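Local coordinates for protein phosphoribosylaminoimidazole-succinocarboxamide synthase (Pyrococcus horikoshii, PDB 3U55) that catalyses the ATP-dependent joining of L-aspartate to the carboxylate of a phosphoribosyl aminoimidazole, forming SAICAR in de novo purine biosynthesis, at residues D84-E89 with K147-I152; L119-K122 with D128-I131; S193-R198 with E222-I227. All coordinates share one frame; numbering follows the deposited sequence.

Interaction 1: residues D84-E89 with K147-I152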
ATOM      1  N   ASP A  84     -13.975 -17.776 -10.129  1.00 18.49           N
ATOM      2  CA  ASP A  84     -12.544 -17.805  -9.886  1.00 17.52           C
ATOM      3  C   ASP A  84     -12.230 -16.547  -9.083  1.00 17.00           C
ATOM      4  O   ASP A  84     -12.232 -15.439  -9.623  1.00 13.12           O
ATOM      5  CB  ASP A  84     -11.764 -17.813 -11.206  1.00 19.13           C
ATOM      6  CG  ASP A  84     -11.802 -19.170 -11.905  1.00 24.18           C
ATOM      7  OD1 ASP A  84     -12.053 -20.196 -11.233  1.00 26.34           O
ATOM      8  OD2 ASP A  84     -11.572 -19.207 -13.130  1.00 24.85           O
ATOM      9  N   MET A  85     -11.987 -16.728  -7.789  1.00 15.51           N
ATOM     10  CA  MET A  85     -11.873 -15.601  -6.870  1.00 14.49           C
ATOM     11  C   MET A  85     -10.538 -14.886  -6.976  1.00 13.70           C
ATOM     12  O   MET A  85      -9.492 -15.519  -7.090  1.00 12.76           O
ATOM     13  CB  MET A  85     -12.116 -16.056  -5.424  1.00 17.03           C
ATOM     14  CG  MET A  85     -13.559 -16.474  -5.112  1.00 18.36           C
ATOM     15  SD  MET A  85     -14.800 -15.163  -5.284  1.00 22.09           S
ATOM     16  CE  MET A  85     -14.276 -14.055  -3.964  1.00 19.12           C
ATOM     17  N   TYR A  86     -10.573 -13.556  -6.937  1.00 12.51           N
ATOM     18  CA  TYR A  86      -9.345 -12.781  -6.765  1.00 11.68           C
ATOM     19  C   TYR A  86      -8.916 -12.861  -5.302  1.00 13.09           C
ATOM     20  O   TYR A  86      -9.767 -12.781  -4.408  1.00 12.53           O
ATOM     21  CB  TYR A  86      -9.556 -11.311  -7.134  1.00 11.75           C
ATOM     22  CG  TYR A  86      -9.770 -11.056  -8.606  1.00 12.66           C
ATOM     23  CD1 TYR A  86      -8.697 -11.069  -9.498  1.00 13.85           C
ATOM     24  CD2 TYR A  86     -11.046 -10.797  -9.107  1.00 15.30           C
ATOM     25  CE1 TYR A  86      -8.884 -10.832 -10.853  1.00 11.39           C
ATOM     26  CE2 TYR A  86     -11.248 -10.560 -10.462  1.00 13.94           C
ATOM     27  CZ  TYR A  86     -10.166 -10.573 -11.327  1.00 13.90           C
ATOM     28  OH  TYR A  86     -10.364 -10.331 -12.671  1.00 15.54           O
ATOM     29  N   PRO A  87      -7.597 -12.988  -5.052  1.00 13.34           N
ATOM     30  CA  PRO A  87      -7.092 -13.019  -3.681  1.00 13.57           C
ATOM     31  C   PRO A  87      -7.004 -11.599  -3.106  1.00 13.17           C
ATOM     32  O   PRO A  87      -5.945 -11.189  -2.633  1.00 14.23           O
ATOM     33  CB  PRO A  87      -5.695 -13.637  -3.836  1.00 14.33           C
ATOM     34  CG  PRO A  87      -5.263 -13.261  -5.195  1.00 13.05           C
ATOM     35  CD  PRO A  87      -6.517 -13.145  -6.047  1.00 14.94           C
ATOM     36  N   LEU A  88      -8.117 -10.867  -3.160  1.00 11.71           N
ATOM     37  CA  LEU A  88      -8.151  -9.466  -2.739  1.00 11.83           C
ATOM     38  C   LEU A  88      -9.258  -9.174  -1.750  1.00 11.12           C
ATOM     39  O   LEU A  88     -10.334  -9.765  -1.813  1.00 11.41           O
ATOM     40  CB  LEU A  88      -8.347  -8.532  -3.942  1.00 12.78           C
ATOM     41  CG  LEU A  88      -7.346  -8.531  -5.099  1.00 14.82           C
ATOM     42  CD1 LEU A  88      -7.892  -7.683  -6.258  1.00 14.13           C
ATOM     43  CD2 LEU A  88      -5.973  -8.032  -4.645  1.00 11.20           C
ATOM     44  N   GLU A  89      -8.977  -8.240  -0.844  1.00 11.01           N
ATOM     45  CA  GLU A  89     -10.017  -7.529  -0.120  1.00 12.18           C
ATOM     46  C   GLU A  89      -9.927  -6.071  -0.567  1.00 12.15           C
ATOM     47  O   GLU A  89      -8.857  -5.470  -0.518  1.00 12.61           O
ATOM     48  CB  GLU A  89      -9.832  -7.677   1.391  1.00 15.62           C
ATOM     49  CG  GLU A  89     -10.158  -9.092   1.883  1.00 19.97           C
ATOM     50  CD  GLU A  89      -9.795  -9.332   3.343  1.00 30.77           C
ATOM     51  OE1 GLU A  89      -9.913 -10.494   3.787  1.00 32.52           O
ATOM     52  OE2 GLU A  89      -9.395  -8.373   4.043  1.00 31.41           O
ATOM     53  N   LYS A 147      -8.247  -1.728 -12.520  1.00 13.29           N
ATOM     54  CA  LYS A 147      -9.050  -0.542 -12.825  1.00 14.08           C
ATOM     55  C   LYS A 147     -10.547  -0.846 -12.833  1.00 15.03           C
ATOM     56  O   LYS A 147     -11.338  -0.083 -12.258  1.00 13.71           O
ATOM     57  CB  LYS A 147      -8.626   0.095 -14.150  1.00 16.00           C
ATOM     58  CG  LYS A 147      -7.366   0.950 -14.044  1.00 23.76           C
ATOM     59  CD  LYS A 147      -6.859   1.350 -15.423  1.00 30.00           C
ATOM     60  CE  LYS A 147      -5.631   2.246 -15.327  1.00 34.70           C
ATOM     61  NZ  LYS A 147      -4.985   2.422 -16.660  1.00 35.38           N
ATOM     62  N   LYS A 148     -10.929  -1.959 -13.462  1.00 13.74           N
ATOM     63  CA  LYS A 148     -12.330  -2.402 -13.473  1.00 13.57           C
ATOM     64  C   LYS A 148     -12.858  -2.662 -12.064  1.00 12.33           C
ATOM     65  O   LYS A 148     -13.980  -2.263 -11.727  1.00 11.05           O
ATOM     66  CB  LYS A 148     -12.513  -3.654 -14.340  1.00 14.66           C
ATOM     67  CG  LYS A 148     -12.534  -3.388 -15.844  1.00 21.15           C
ATOM     68  CD  LYS A 148     -12.676  -4.692 -16.630  1.00 26.41           C
ATOM     69  CE  LYS A 148     -13.118  -4.434 -18.074  1.00 28.22           C
ATOM     70  NZ  LYS A 148     -12.215  -3.482 -18.787  1.00 27.94           N
ATOM     71  N   ILE A 149     -12.041  -3.325 -11.248  1.00 12.42           N
ATOM     72  CA  ILE A 149     -12.390  -3.619  -9.855  1.00 11.17           C
ATOM     73  C   ILE A 149     -12.644  -2.336  -9.047  1.00 12.12           C
ATOM     74  O   ILE A 149     -13.657  -2.236  -8.353  1.00 11.55           O
ATOM     75  CB  ILE A 149     -11.307  -4.503  -9.172  1.00  9.96           C
ATOM     76  CG1 ILE A 149     -11.403  -5.950  -9.685  1.00  9.18           C
ATOM     77  CG2 ILE A 149     -11.449  -4.466  -7.647  1.00 11.12           C
ATOM     78  CD1 ILE A 149     -10.129  -6.785  -9.443  1.00 10.89           C
ATOM     79  N   GLU A 150     -11.740  -1.363  -9.148  1.00 11.16           N
ATOM     80  CA  GLU A 150     -11.910  -0.104  -8.397  1.00 12.58           C
ATOM     81  C   GLU A 150     -13.097   0.723  -8.901  1.00 11.81           C
ATOM     82  O   GLU A 150     -13.789   1.361  -8.111  1.00 11.70           O
ATOM     83  CB  GLU A 150     -10.611   0.714  -8.369  1.00 11.60           C
ATOM     84  CG  GLU A 150      -9.481  -0.041  -7.656  1.00 13.10           C
ATOM     85  CD  GLU A 150      -8.301   0.817  -7.239  1.00 12.90           C
ATOM     86  OE1 GLU A 150      -8.036   1.868  -7.869  1.00 13.35           O
ATOM     87  OE2 GLU A 150      -7.606   0.401  -6.284  1.00 11.31           O
ATOM     88  N   GLU A 151     -13.339   0.681 -10.207  1.00 11.81           N
ATOM     89  CA  GLU A 151     -14.492   1.346 -10.814  1.00 11.49           C
ATOM     90  C   GLU A 151     -15.801   0.787 -10.253  1.00 12.54           C
ATOM     91  O   GLU A 151     -16.688   1.550  -9.840  1.00 11.38           O
ATOM     92  CB  GLU A 151     -14.429   1.196 -12.342  1.00 12.79           C
ATOM     93  CG  GLU A 151     -15.559   1.853 -13.102  1.00 19.36           C
ATOM     94  CD  GLU A 151     -15.407   1.688 -14.608  1.00 30.19           C
ATOM     95  OE1 GLU A 151     -15.700   2.653 -15.338  1.00 35.32           O
ATOM     96  OE2 GLU A 151     -14.976   0.603 -15.062  1.00 33.22           O
ATOM     97  N   ILE A 152     -15.902  -0.543 -10.205  1.00 11.79           N
ATOM     98  CA  ILE A 152     -17.058  -1.211  -9.615  1.00 11.74           C
ATOM     99  C   ILE A 152     -17.206  -0.808  -8.137  1.00 11.90           C
ATOM    100  O   ILE A 152     -18.281  -0.390  -7.711  1.00 10.74           O
ATOM    101  CB  ILE A 152     -16.973  -2.760  -9.735  1.00 12.53           C
ATOM    102  CG1 ILE A 152     -17.021  -3.205 -11.205  1.00 13.90           C
ATOM    103  CG2 ILE A 152     -18.120  -3.416  -8.971  1.00 13.24           C
ATOM    104  CD1 ILE A 152     -16.538  -4.666 -11.428  1.00 12.50           C
TER
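Ile-149 reaches from helix 143-165 to Tyr-86 and Leu-88, and a single methyl, CD1, makes both contacts. It stands over the centre of the Tyr-86 ring: CD1 is 4.1 Å from the ring centroid and only 10° off the ring normal, which defines a CH-pi contact with the face. The same methyl meets Leu-88 CD1 at 4.0 Å, so the branch tip is shared between an aromatic face and one leucine methyl.

The torsions explain this reach. In Ile-149, CG1 lies anti to the carbonyl carbon (chi1 -74°) and CD1 continues the chain in an extended form (chi2 161°), carrying the methyl well clear of the helix; the backbones stay far apart, Tyr-86 CA and Ile-149 CA being 10.1 Å from each other. Rotation about chi2 turns the Tyr-86 ring so that its face meets the incoming methyl. No hydrogen bond links the two segments, and the 104 Å² they bury together is modest, as expected for a contact made through one methyl.

Other residues complete the layer. The hydroxyl of Tyr-86 is hydrogen-bonded to Glu-145 OE2, one turn earlier on the helix that supplies Ile-149, which ties the far end of the ring to that helix as well. Ile-141 packs on both Tyr-86 and Leu-88, while Phe-178 and Ile-186 pack on Ile-149.

Between Tyr-86 and Leu-88 the strand is interrupted by an inverse gamma turn centred on Pro-87. Both flanking side chains still start toward the helix, giving the buried alpha/beta interface of a helix laid against an antiparallel sheet.

Interaction 2: residues L119-K122 with D128-I131. With ACT (acetate ion), chain D.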
ATOM      1  N   LEU A 119      -6.325  -1.812  -1.592  1.00  8.92           N
ATOM      2  CA  LEU A 119      -6.287  -3.226  -1.966  1.00  8.75           C
ATOM      3  C   LEU A 119      -5.476  -3.991  -0.938  1.00 10.85           C
ATOM      4  O   LEU A 119      -4.383  -3.559  -0.561  1.00 11.22           O
ATOM      5  CB  LEU A 119      -5.649  -3.400  -3.348  1.00  8.73           C
ATOM      6  CG  LEU A 119      -6.264  -2.585  -4.493  1.00  8.98           C
ATOM      7  CD1 LEU A 119      -5.409  -2.673  -5.757  1.00  9.77           C
ATOM      8  CD2 LEU A 119      -7.681  -3.069  -4.771  1.00  8.78           C
ATOM      9  N   TYR A 120      -6.018  -5.120  -0.489  1.00 11.31           N
ATOM     10  CA  TYR A 120      -5.331  -6.004   0.444  1.00 11.61           C
ATOM     11  C   TYR A 120      -5.192  -7.377  -0.176  1.00  9.83           C
ATOM     12  O   TYR A 120      -6.130  -7.905  -0.768  1.00 11.49           O
ATOM     13  CB  TYR A 120      -6.056  -6.094   1.789  1.00 12.34           C
ATOM     14  CG  TYR A 120      -6.026  -4.792   2.543  1.00 12.39           C
ATOM     15  CD1 TYR A 120      -5.004  -4.515   3.451  1.00 10.31           C
ATOM     16  CD2 TYR A 120      -7.007  -3.819   2.326  1.00  9.54           C
ATOM     17  CE1 TYR A 120      -4.952  -3.309   4.129  1.00 13.98           C
ATOM     18  CE2 TYR A 120      -6.969  -2.609   3.004  1.00 15.53           C
ATOM     19  CZ  TYR A 120      -5.941  -2.364   3.906  1.00 15.44           C
ATOM     20  OH  TYR A 120      -5.892  -1.167   4.574  1.00 13.92           O
ATOM     21  N   TYR A 121      -3.996  -7.926  -0.065  1.00 10.00           N
ATOM     22  CA  TYR A 121      -3.715  -9.262  -0.572  1.00 11.65           C
ATOM     23  C   TYR A 121      -4.183 -10.304   0.445  1.00 13.44           C
ATOM     24  O   TYR A 121      -3.690 -10.335   1.569  1.00 15.29           O
ATOM     25  CB  TYR A 121      -2.216  -9.381  -0.852  1.00 10.45           C
ATOM     26  CG  TYR A 121      -1.719 -10.771  -1.178  1.00 12.52           C
ATOM     27  CD1 TYR A 121      -2.459 -11.636  -1.985  1.00 10.91           C
ATOM     28  CD2 TYR A 121      -0.485 -11.208  -0.700  1.00 15.11           C
ATOM     29  CE1 TYR A 121      -1.986 -12.925  -2.290  1.00 18.86           C
ATOM     30  CE2 TYR A 121      -0.007 -12.482  -1.002  1.00 19.18           C
ATOM     31  CZ  TYR A 121      -0.762 -13.331  -1.788  1.00 17.84           C
ATOM     32  OH  TYR A 121      -0.268 -14.590  -2.078  1.00 19.71           O
ATOM     33  N   LYS A 122      -5.139 -11.147   0.054  1.00 15.44           N
ATOM     34  CA  LYS A 122      -5.645 -12.194   0.948  1.00 17.95           C
ATOM     35  C   LYS A 122      -4.609 -13.303   1.088  1.00 18.30           C
ATOM     36  O   LYS A 122      -4.378 -14.071   0.154  1.00 19.87           O
ATOM     37  CB  LYS A 122      -6.977 -12.761   0.452  1.00 17.87           C
ATOM     38  CG  LYS A 122      -8.171 -11.851   0.675  1.00 20.40           C
ATOM     39  CD  LYS A 122      -9.467 -12.468   0.133  1.00 24.66           C
ATOM     40  CE  LYS A 122      -9.939 -13.663   0.960  1.00 25.33           C
ATOM     41  NZ  LYS A 122     -10.622 -13.234   2.209  1.00 30.13           N
ATOM     42  N   ASP A 128      -2.634 -10.561   5.474  1.00 16.55           N
ATOM     43  CA  ASP A 128      -3.390  -9.704   4.541  1.00 15.38           C
ATOM     44  C   ASP A 128      -2.789  -8.299   4.350  1.00 14.01           C
ATOM     45  O   ASP A 128      -3.446  -7.300   4.649  1.00 14.07           O
ATOM     46  CB  ASP A 128      -4.858  -9.587   4.972  1.00 15.95           C
ATOM     47  CG  ASP A 128      -5.555 -10.941   5.108  1.00 21.58           C
ATOM     48  OD1 ASP A 128      -5.224 -11.897   4.368  1.00 19.66           O
ATOM     49  OD2 ASP A 128      -6.462 -11.036   5.961  1.00 26.70           O
ATOM     50  N   PRO A 129      -1.555  -8.220   3.821  1.00 14.18           N
ATOM     51  CA  PRO A 129      -0.903  -6.917   3.715  1.00 12.83           C
ATOM     52  C   PRO A 129      -1.547  -6.058   2.632  1.00 12.92           C
ATOM     53  O   PRO A 129      -2.141  -6.600   1.682  1.00 10.61           O
ATOM     54  CB  PRO A 129       0.529  -7.275   3.316  1.00 13.34           C
ATOM     55  CG  PRO A 129       0.397  -8.557   2.562  1.00 14.78           C
ATOM     56  CD  PRO A 129      -0.758  -9.292   3.190  1.00 14.13           C
ATOM     57  N   MET A 130      -1.440  -4.735   2.778  1.00 11.36           N
ATOM     58  CA  MET A 130      -1.900  -3.834   1.729  1.00 10.65           C
ATOM     59  C   MET A 130      -0.963  -3.968   0.541  1.00 10.49           C
ATOM     60  O   MET A 130       0.245  -4.183   0.707  1.00  8.42           O
ATOM     61  CB  MET A 130      -1.936  -2.378   2.196  1.00  9.20           C
ATOM     62  CG  MET A 130      -2.902  -1.515   1.368  1.00 12.84           C
ATOM     63  SD  MET A 130      -2.954   0.235   1.837  1.00 14.10           S
ATOM     64  CE  MET A 130      -1.478   0.892   1.078  1.00 14.74           C
ATOM     65  N   ILE A 131      -1.522  -3.856  -0.656  1.00 10.48           N
ATOM     66  CA  ILE A 131      -0.722  -3.926  -1.872  1.00  9.82           C
ATOM     67  C   ILE A 131      -1.113  -2.795  -2.819  1.00 10.42           C
ATOM     68  O   ILE A 131      -2.162  -2.174  -2.654  1.00 11.23           O
ATOM     69  CB  ILE A 131      -0.854  -5.290  -2.608  1.00  9.56           C
ATOM     70  CG1 ILE A 131      -2.322  -5.611  -2.926  1.00 11.77           C
ATOM     71  CG2 ILE A 131      -0.167  -6.411  -1.799  1.00 10.83           C
ATOM     72  CD1 ILE A 131      -2.506  -6.722  -3.972  1.00 10.96           C
TER
HETATM   73  C   ACT D 502      -0.197  -3.010   5.871  0.70 30.75           C
HETATM   74  O   ACT D 502       0.054  -2.075   5.084  0.70 31.39           O
HETATM   75  OXT ACT D 502      -0.686  -4.033   5.350  0.70 30.28           O
HETATM   76  CH3 ACT D 502       0.066  -2.906   7.345  0.70 31.66           C
HETATM   77  O   HOH W   1      -3.977  -0.234  -2.231  1.00 10.78           O
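Tyr-120 and Met-130 face each other as a non-hydrogen-bonded antiparallel pair, their CA atoms 4.3 Å apart, and the tyrosine can be traced outward from its backbone. CB lies near the carbonyl oxygens of Pro-129 and Asp-128. CD1 comes to 3.4 Å from Asp-128 O, which sits at the ring edge, and also passes close to Met-130 CA. CE1 meets Met-130 CB at 3.7 Å. CZ lies near Met-130 CG, which stands over the ring face but is displaced toward the rim. This is a CH-pi contact, the line from Met-130 CG to the Tyr-120 centroid running 21° off the ring normal. The OH goes on to Glu-118 OE1, its hydrogen-bond partner.

Met-130 places CG over that ring by holding it anti to its backbone N (chi1 -157°). Its SD is farther out and oblique to the ring, a loose Met-aromatic contact.

These segments are the ends of the beta hairpin formed by strands 111-121 and 130-131, at the margin of the six-stranded sheet. Two backbone bonds fasten it: Ile-131 N to Leu-119 O, 2.9 Å, and Tyr-121 N to Pro-129 O, also 2.9 Å and nearly straight at the acceptor. A water bridges Leu-119 N and Ile-131 O.

On the face that carries Leu-119 and Ile-131, Leu-119 CB meets Ile-131 CG1 at 4.0 Å; Ile-131 CG2 also packs against Tyr-121 CB. Asp-128 OD1 approaches Lys-122 CA but is bonded to Asn-123 N, in the connecting loop. Met-130 N donates to OXT of an acetate, probably from the crystallisation liquor, at 2.8 Å. Met-130 O accepts from Arg-103 NH1 of the second subunit.

Interaction 3: residues S193-R198 with E222-I227. With SO4 (sulfate ion), chain B.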
ATOM      1  N   SER A 193     -22.631  -6.610   4.776  1.00 12.88           N
ATOM      2  CA  SER A 193     -23.325  -6.683   6.057  1.00 13.65           C
ATOM      3  C   SER A 193     -22.647  -5.791   7.095  1.00 14.14           C
ATOM      4  O   SER A 193     -21.575  -5.238   6.837  1.00 13.87           O
ATOM      5  CB  SER A 193     -23.320  -8.132   6.563  1.00 12.87           C
ATOM      6  OG  SER A 193     -22.033  -8.479   7.041  1.00 12.76           O
ATOM      7  N   PRO A 194     -23.259  -5.663   8.290  1.00 14.31           N
ATOM      8  CA  PRO A 194     -22.605  -4.928   9.370  1.00 15.10           C
ATOM      9  C   PRO A 194     -21.291  -5.571   9.842  1.00 14.79           C
ATOM     10  O   PRO A 194     -20.553  -4.953  10.612  1.00 15.25           O
ATOM     11  CB  PRO A 194     -23.652  -4.954  10.487  1.00 14.14           C
ATOM     12  CG  PRO A 194     -24.955  -5.118   9.775  1.00 15.91           C
ATOM     13  CD  PRO A 194     -24.640  -6.040   8.646  1.00 14.94           C
ATOM     14  N   ASP A 195     -21.016  -6.797   9.396  1.00 16.37           N
ATOM     15  CA  ASP A 195     -19.706  -7.434   9.600  1.00 15.81           C
ATOM     16  C   ASP A 195     -18.614  -6.844   8.692  1.00 16.20           C
ATOM     17  O   ASP A 195     -17.447  -6.773   9.086  1.00 15.99           O
ATOM     18  CB  ASP A 195     -19.786  -8.950   9.346  1.00 18.72           C
ATOM     19  CG  ASP A 195     -20.062  -9.761  10.615  1.00 20.66           C
ATOM     20  OD1 ASP A 195     -19.714 -10.961  10.634  1.00 18.75           O
ATOM     21  OD2 ASP A 195     -20.616  -9.211  11.587  1.00 21.43           O
ATOM     22  N   THR A 196     -18.996  -6.439   7.483  1.00 12.72           N
ATOM     23  CA  THR A 196     -18.029  -6.004   6.467  1.00 12.80           C
ATOM     24  C   THR A 196     -18.066  -4.499   6.159  1.00 13.32           C
ATOM     25  O   THR A 196     -17.284  -4.004   5.347  1.00 12.50           O
ATOM     26  CB  THR A 196     -18.204  -6.797   5.159  1.00 14.15           C
ATOM     27  OG1 THR A 196     -19.544  -6.644   4.675  1.00 13.33           O
ATOM     28  CG2 THR A 196     -17.895  -8.278   5.384  1.00 14.79           C
ATOM     29  N   CYS A 197     -18.973  -3.784   6.815  1.00 12.83           N
ATOM     30  CA  CYS A 197     -19.130  -2.346   6.610  1.00 13.16           C
ATOM     31  C   CYS A 197     -19.048  -1.645   7.953  1.00 14.27           C
ATOM     32  O   CYS A 197     -19.397  -2.226   8.982  1.00 15.23           O
ATOM     33  CB  CYS A 197     -20.498  -2.026   6.013  1.00 13.49           C
ATOM     34  SG  CYS A 197     -20.954  -2.841   4.475  1.00 16.36           S
ATOM     35  N   ARG A 198     -18.601  -0.395   7.940  1.00 13.03           N
ATOM     36  CA  ARG A 198     -18.842   0.484   9.079  1.00 12.71           C
ATOM     37  C   ARG A 198     -20.044   1.373   8.793  1.00 13.18           C
ATOM     38  O   ARG A 198     -20.089   2.077   7.776  1.00 13.46           O
ATOM     39  CB  ARG A 198     -17.599   1.297   9.452  1.00 13.04           C
ATOM     40  CG  ARG A 198     -16.573   0.483  10.208  1.00 16.73           C
ATOM     41  CD  ARG A 198     -15.385   1.322  10.655  1.00 13.51           C
ATOM     42  NE  ARG A 198     -14.431   0.501  11.407  1.00 17.47           N
ATOM     43  CZ  ARG A 198     -13.420  -0.171  10.857  1.00 21.22           C
ATOM     44  NH1 ARG A 198     -13.200  -0.111   9.549  1.00 20.74           N
ATOM     45  NH2 ARG A 198     -12.611  -0.895  11.616  1.00 18.66           N
ATOM     46  N   GLU A 222     -28.476  -6.063  19.076  1.00 25.45           N
ATOM     47  CA  GLU A 222     -29.341  -4.878  19.060  1.00 26.91           C
ATOM     48  C   GLU A 222     -28.924  -3.871  17.982  1.00 25.58           C
ATOM     49  O   GLU A 222     -29.782  -3.293  17.314  1.00 24.68           O
ATOM     50  CB  GLU A 222     -29.408  -4.214  20.440  1.00 29.10           C
ATOM     51  CG  GLU A 222     -30.052  -5.079  21.529  1.00 34.11           C
ATOM     52  CD  GLU A 222     -31.388  -5.679  21.110  1.00 44.20           C
ATOM     53  OE1 GLU A 222     -31.483  -6.927  21.053  1.00 48.45           O
ATOM     54  OE2 GLU A 222     -32.335  -4.909  20.829  1.00 43.50           O
ATOM     55  N   ALA A 223     -27.615  -3.684  17.809  1.00 24.05           N
ATOM     56  CA  ALA A 223     -27.087  -2.789  16.777  1.00 24.89           C
ATOM     57  C   ALA A 223     -27.428  -3.292  15.368  1.00 24.59           C
ATOM     58  O   ALA A 223     -27.864  -2.515  14.519  1.00 23.49           O
ATOM     59  CB  ALA A 223     -25.579  -2.600  16.941  1.00 24.12           C
ATOM     60  N   TYR A 224     -27.257  -4.596  15.139  1.00 24.60           N
ATOM     61  CA  TYR A 224     -27.538  -5.204  13.832  1.00 24.14           C
ATOM     62  C   TYR A 224     -29.038  -5.218  13.528  1.00 25.42           C
ATOM     63  O   TYR A 224     -29.442  -5.069  12.370  1.00 24.68           O
ATOM     64  CB  TYR A 224     -26.969  -6.631  13.753  1.00 23.12           C
ATOM     65  CG  TYR A 224     -25.466  -6.749  13.527  1.00 20.51           C
ATOM     66  CD1 TYR A 224     -24.562  -5.863  14.128  1.00 19.56           C
ATOM     67  CD2 TYR A 224     -24.948  -7.778  12.738  1.00 18.86           C
ATOM     68  CE1 TYR A 224     -23.181  -5.990  13.935  1.00 16.61           C
ATOM     69  CE2 TYR A 224     -23.575  -7.912  12.537  1.00 19.18           C
ATOM     70  CZ  TYR A 224     -22.698  -7.019  13.139  1.00 18.29           C
ATOM     71  OH  TYR A 224     -21.343  -7.154  12.932  1.00 15.94           O
ATOM     72  N   LYS A 225     -29.854  -5.399  14.570  1.00 26.38           N
ATOM     73  CA  LYS A 225     -31.313  -5.314  14.439  1.00 27.85           C
ATOM     74  C   LYS A 225     -31.735  -3.912  14.018  1.00 28.27           C
ATOM     75  O   LYS A 225     -32.610  -3.754  13.163  1.00 29.23           O
ATOM     76  CB  LYS A 225     -32.012  -5.663  15.756  1.00 27.74           C
ATOM     77  CG  LYS A 225     -32.123  -7.146  16.061  1.00 30.38           C
ATOM     78  CD  LYS A 225     -32.756  -7.349  17.437  1.00 35.09           C
ATOM     79  CE  LYS A 225     -33.084  -8.804  17.702  1.00 39.29           C
ATOM     80  NZ  LYS A 225     -33.674  -9.001  19.057  1.00 43.32           N
ATOM     81  N   GLU A 226     -31.107  -2.907  14.627  1.00 28.97           N
ATOM     82  CA  GLU A 226     -31.424  -1.503  14.375  1.00 30.20           C
ATOM     83  C   GLU A 226     -31.183  -1.168  12.905  1.00 29.13           C
ATOM     84  O   GLU A 226     -32.024  -0.535  12.265  1.00 29.36           O
ATOM     85  CB  GLU A 226     -30.587  -0.596  15.283  1.00 31.66           C
ATOM     86  CG  GLU A 226     -31.395   0.454  16.044  1.00 38.10           C
ATOM     87  CD  GLU A 226     -31.445   1.797  15.343  1.00 42.99           C
ATOM     88  OE1 GLU A 226     -32.516   2.154  14.802  1.00 43.72           O
ATOM     89  OE2 GLU A 226     -30.413   2.502  15.343  1.00 45.41           O
ATOM     90  N   ILE A 227     -30.039  -1.609  12.379  1.00 28.29           N
ATOM     91  CA  ILE A 227     -29.730  -1.496  10.952  1.00 27.87           C
ATOM     92  C   ILE A 227     -30.818  -2.154  10.111  1.00 27.20           C
ATOM     93  O   ILE A 227     -31.352  -1.537   9.186  1.00 27.52           O
ATOM     94  CB  ILE A 227     -28.340  -2.117  10.609  1.00 28.61           C
ATOM     95  CG1 ILE A 227     -27.206  -1.244  11.149  1.00 30.49           C
ATOM     96  CG2 ILE A 227     -28.183  -2.333   9.099  1.00 28.66           C
ATOM     97  CD1 ILE A 227     -27.042   0.117  10.444  1.00 33.62           C
TER
HETATM   98  S   SO4 B 500      -9.902  -1.817   8.928  1.00 33.25           S
HETATM   99  O1  SO4 B 500     -10.067  -0.377   9.009  1.00 32.86           O
HETATM  100  O2  SO4 B 500     -11.181  -2.489   9.121  1.00 37.15           O
HETATM  101  O3  SO4 B 500      -9.342  -2.134   7.613  1.00 40.14           O
HETATM  102  O4  SO4 B 500      -8.990  -2.261   9.975  1.00 36.12           O
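A loop-to-helix contact, part apolar and part polar, joins the turn leading into strand 197-201 to helix 220-232, and Tyr-224 carries most of it. Pro-194 CB sits over the centre of the Tyr-224 ring, 3.5 Å from the centroid and 10° off the normal, a close CH-pi contact. The hydroxyl of the same ring donates to Asp-195 OD2 at 2.6 Å. That oxygen lies at the ring edge, in its plane, and is met nearly along its C-O axis, although the carboxylate plane stands 79° from the ring plane. Ring face and ring edge are thus gripped by consecutive residues.

In the loop, Ser-193 OG accepts from Asp-195 N, an ST turn; separately, Thr-196 N bonds to Ser-193 O at 2.9 Å. Lys-45 NZ forms a salt bridge with Asp-195 OD1, so both carboxylate oxygens have a partner. One turn of the helix on from Tyr-224, Ile-227 CG2 approaches Pro-194 CG at 4.3 Å.

Farther on, extended Arg-198 presents its guanidinium edge to a sulfate: NH1 and NH2 both donate to sulfate O2, NH1 at 3.1 Å. Arg-93 NH2 and Ser-99 N also bind this ion, probably from the crystallisation liquor.

How the interactions relate
Of the segments in contact, 84-89 comes first from the N terminus, on strand 84-93, which pairs with strand 111-121. The chain then turns back in the short hairpin of interaction 2, closing a loop of only five residues. After helix 133-138 it enters helix 143-165, where interaction 1 closes a much longer loop of 57 residues that contains interaction 2 entirely. The two touch: Pro-87 O and Lys-122 N are 2.8 Å apart, a probable hydrogen bond between neighbouring strands. Interaction 3 follows in series, closing a 23-residue loop that brings helix 220-232 against the approach to strand 197-201. It lies on the opposite side of the chain's centre, about 24 Å from either of the others between centres, yet all three reach the same sheet.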